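Local coordinates for monomethylamine corrinoid protein 1 (Methanosarcina barkeri, PDB 3EZX), which carries methyl groups on its bound corrinoid cofactor from the methyltransferase MtmB to MtbA in methanogenesis from monomethylamine, at residues A[27-32]-A[76-81]. Numbering follows the deposited sequence.
Sequences EALAAG and EVLTPE
In the N-terminal helical bundle of this corrinoid protein, Leu29 packs on Leu78 and Glu81, joining the last turn of helix 20-30 to the end of helix 61-82. Leu29 alone carries the side of 27-32. Its CG lies anti to the backbone N (chi1 -155°), which sends both methyls across to the other helix. Both methyls meet Glu81; CD1 also faces Leu78 and CD2 faces Val77. Leu29 CD1 lies 3.6 Å from Glu81 CG. Leu29 CD1 is 4.1 Å from Leu78 CD2. The Leu29 and Leu78 side chains run past each other in opposite directions. Leu29 CD2 meets Val77 more loosely, 4.4 Å from Val77 CG1. Ile38 of helix 35-55 touches both Leu29 and Leu78, so a third helix joins the packing. A Schellman motif closes helix 20-30: Gly32 has positive phi, and Gly32 N donates to Leu29 O at 3.0 Å. The contact lies away from the cobamide site.

The Glu81 chain bends at chi2 (61°), which brings its carboxylate back alongside Leu29. Its OE2 forms a salt bridge with Lys84. Replacing Glu81 by an alanine would probably uncover the methyls of Leu29 and leave Lys84 without this carboxylate mate. The other oxygen, Glu81 OE1, rests against the leucine, 3.5 Å from Leu29 CD2.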
ATOM      1  N   GLU A  27     -15.260  16.977  -4.025  1.00 46.74           N
ATOM      2  CA  GLU A  27     -15.129  18.385  -4.388  1.00 43.04           C
ATOM      3  C   GLU A  27     -13.895  18.604  -5.243  1.00 39.66           C
ATOM      4  O   GLU A  27     -13.954  19.248  -6.290  1.00 47.37           O
ATOM      5  CB  GLU A  27     -15.021  19.266  -3.140  1.00 48.29           C
ATOM      6  CG  GLU A  27     -14.868  20.753  -3.452  1.00 50.92           C
ATOM      7  CD  GLU A  27     -14.612  21.596  -2.216  1.00 58.85           C
ATOM      8  OE1 GLU A  27     -15.360  21.458  -1.226  1.00 62.33           O
ATOM      9  OE2 GLU A  27     -13.663  22.405  -2.239  1.00 65.19           O
ATOM     10  N   ALA A  28     -12.773  18.069  -4.782  1.00 30.13           N
ATOM     11  CA  ALA A  28     -11.520  18.213  -5.495  1.00 30.79           C
ATOM     12  C   ALA A  28     -11.606  17.465  -6.809  1.00 40.66           C
ATOM     13  O   ALA A  28     -11.197  17.972  -7.857  1.00 39.38           O
ATOM     14  CB  ALA A  28     -10.381  17.661  -4.653  1.00 41.12           C
ATOM     15  N   LEU A  29     -12.145  16.253  -6.739  1.00 41.67           N
ATOM     16  CA  LEU A  29     -12.294  15.394  -7.908  1.00 40.80           C
ATOM     17  C   LEU A  29     -13.114  16.104  -8.989  1.00 45.52           C
ATOM     18  O   LEU A  29     -12.715  16.167 -10.153  1.00 54.20           O
ATOM     19  CB  LEU A  29     -12.982  14.099  -7.489  1.00 34.13           C
ATOM     20  CG  LEU A  29     -12.780  12.815  -8.287  1.00 37.49           C
ATOM     21  CD1 LEU A  29     -11.317  12.379  -8.251  1.00 27.79           C
ATOM     22  CD2 LEU A  29     -13.667  11.736  -7.681  1.00 44.63           C
ATOM     23  N   ALA A  30     -14.254  16.654  -8.588  1.00 50.99           N
ATOM     24  CA  ALA A  30     -15.136  17.368  -9.508  1.00 53.47           C
ATOM     25  C   ALA A  30     -14.470  18.638 -10.037  1.00 57.17           C
ATOM     26  O   ALA A  30     -14.932  19.224 -11.013  1.00 60.83           O
ATOM     27  CB  ALA A  30     -16.440  17.721  -8.806  1.00 49.89           C
ATOM     28  N   ALA A  31     -13.390  19.060  -9.385  1.00 52.64           N
ATOM     29  CA  ALA A  31     -12.664  20.255  -9.798  1.00 46.22           C
ATOM     30  C   ALA A  31     -11.568  19.873 -10.782  1.00 44.22           C
ATOM     31  O   ALA A  31     -10.608  20.612 -10.983  1.00 41.97           O
ATOM     32  CB  ALA A  31     -12.062  20.950  -8.585  1.00 54.45           C
ATOM     33  N   GLY A  32     -11.714  18.697 -11.380  1.00 44.80           N
ATOM     34  CA  GLY A  32     -10.741  18.232 -12.346  1.00 42.37           C
ATOM     35  C   GLY A  32      -9.406  17.829 -11.750  1.00 45.29           C
ATOM     36  O   GLY A  32      -8.423  17.679 -12.478  1.00 46.51           O
ATOM     37  N   GLU A  76     -12.511   4.962  -0.666  1.00 30.46           N
ATOM     38  CA  GLU A  76     -13.689   4.367  -1.275  1.00 40.58           C
ATOM     39  C   GLU A  76     -14.167   5.256  -2.423  1.00 42.36           C
ATOM     40  O   GLU A  76     -14.781   4.783  -3.379  1.00 45.21           O
ATOM     41  CB  GLU A  76     -14.805   4.205  -0.240  1.00 40.03           C
ATOM     42  CG  GLU A  76     -14.422   3.339   0.943  1.00 45.31           C
ATOM     43  CD  GLU A  76     -15.607   3.027   1.831  1.00 65.88           C
ATOM     44  OE1 GLU A  76     -16.381   3.959   2.141  1.00 70.74           O
ATOM     45  OE2 GLU A  76     -15.764   1.851   2.224  1.00 74.71           O
ATOM     46  N   VAL A  77     -13.874   6.548  -2.331  1.00 36.74           N
ATOM     47  CA  VAL A  77     -14.274   7.476  -3.373  1.00 35.24           C
ATOM     48  C   VAL A  77     -13.231   7.583  -4.482  1.00 37.21           C
ATOM     49  O   VAL A  77     -13.579   7.792  -5.639  1.00 46.39           O
ATOM     50  CB  VAL A  77     -14.533   8.885  -2.804  1.00 38.02           C
ATOM     51  CG1 VAL A  77     -14.945   9.826  -3.919  1.00 20.68           C
ATOM     52  CG2 VAL A  77     -15.621   8.829  -1.742  1.00 24.26           C
ATOM     53  N   LEU A  78     -11.958   7.428  -4.132  1.00 35.75           N
ATOM     54  CA  LEU A  78     -10.881   7.532  -5.116  1.00 35.70           C
ATOM     55  C   LEU A  78     -10.501   6.218  -5.809  1.00 41.11           C
ATOM     56  O   LEU A  78     -10.111   6.229  -6.978  1.00 36.24           O
ATOM     57  CB  LEU A  78      -9.630   8.139  -4.464  1.00 32.09           C
ATOM     58  CG  LEU A  78      -9.786   9.476  -3.728  1.00 28.22           C
ATOM     59  CD1 LEU A  78      -8.464   9.854  -3.106  1.00 29.86           C
ATOM     60  CD2 LEU A  78     -10.252  10.564  -4.678  1.00 29.87           C
ATOM     61  N   THR A  79     -10.603   5.093  -5.102  1.00 37.52           N
ATOM     62  CA  THR A  79     -10.248   3.796  -5.687  1.00 37.64           C
ATOM     63  C   THR A  79     -10.896   3.593  -7.054  1.00 40.48           C
ATOM     64  O   THR A  79     -10.211   3.302  -8.036  1.00 32.20           O
ATOM     65  CB  THR A  79     -10.651   2.621  -4.766  1.00 35.15           C
ATOM     66  OG1 THR A  79      -9.768   2.572  -3.638  1.00 39.16           O
ATOM     67  CG2 THR A  79     -10.578   1.301  -5.516  1.00 28.48           C
ATOM     68  N   PRO A  80     -12.226   3.731  -7.135  1.00 33.47           N
ATOM     69  CA  PRO A  80     -12.869   3.547  -8.435  1.00 42.31           C
ATOM     70  C   PRO A  80     -12.310   4.523  -9.469  1.00 43.93           C
ATOM     71  O   PRO A  80     -12.156   4.184 -10.642  1.00 54.82           O
ATOM     72  CB  PRO A  80     -14.349   3.782  -8.125  1.00 36.51           C
ATOM     73  CG  PRO A  80     -14.320   4.669  -6.923  1.00 41.83           C
ATOM     74  CD  PRO A  80     -13.221   4.061  -6.103  1.00 40.97           C
ATOM     75  N   GLU A  81     -11.994   5.732  -9.025  1.00 45.28           N
ATOM     76  CA  GLU A  81     -11.443   6.744  -9.913  1.00 47.81           C
ATOM     77  C   GLU A  81     -10.067   6.299 -10.405  1.00 44.93           C
ATOM     78  O   GLU A  81      -9.678   6.592 -11.528  1.00 53.02           O
ATOM     79  CB  GLU A  81     -11.321   8.076  -9.173  1.00 50.11           C
ATOM     80  CG  GLU A  81     -11.315   9.288 -10.073  1.00 66.80           C
ATOM     81  CD  GLU A  81     -12.600   9.411 -10.866  1.00 76.67           C
ATOM     82  OE1 GLU A  81     -13.685   9.330 -10.252  1.00 78.85           O
ATOM     83  OE2 GLU A  81     -12.528   9.592 -12.099  1.00 83.40           O
TER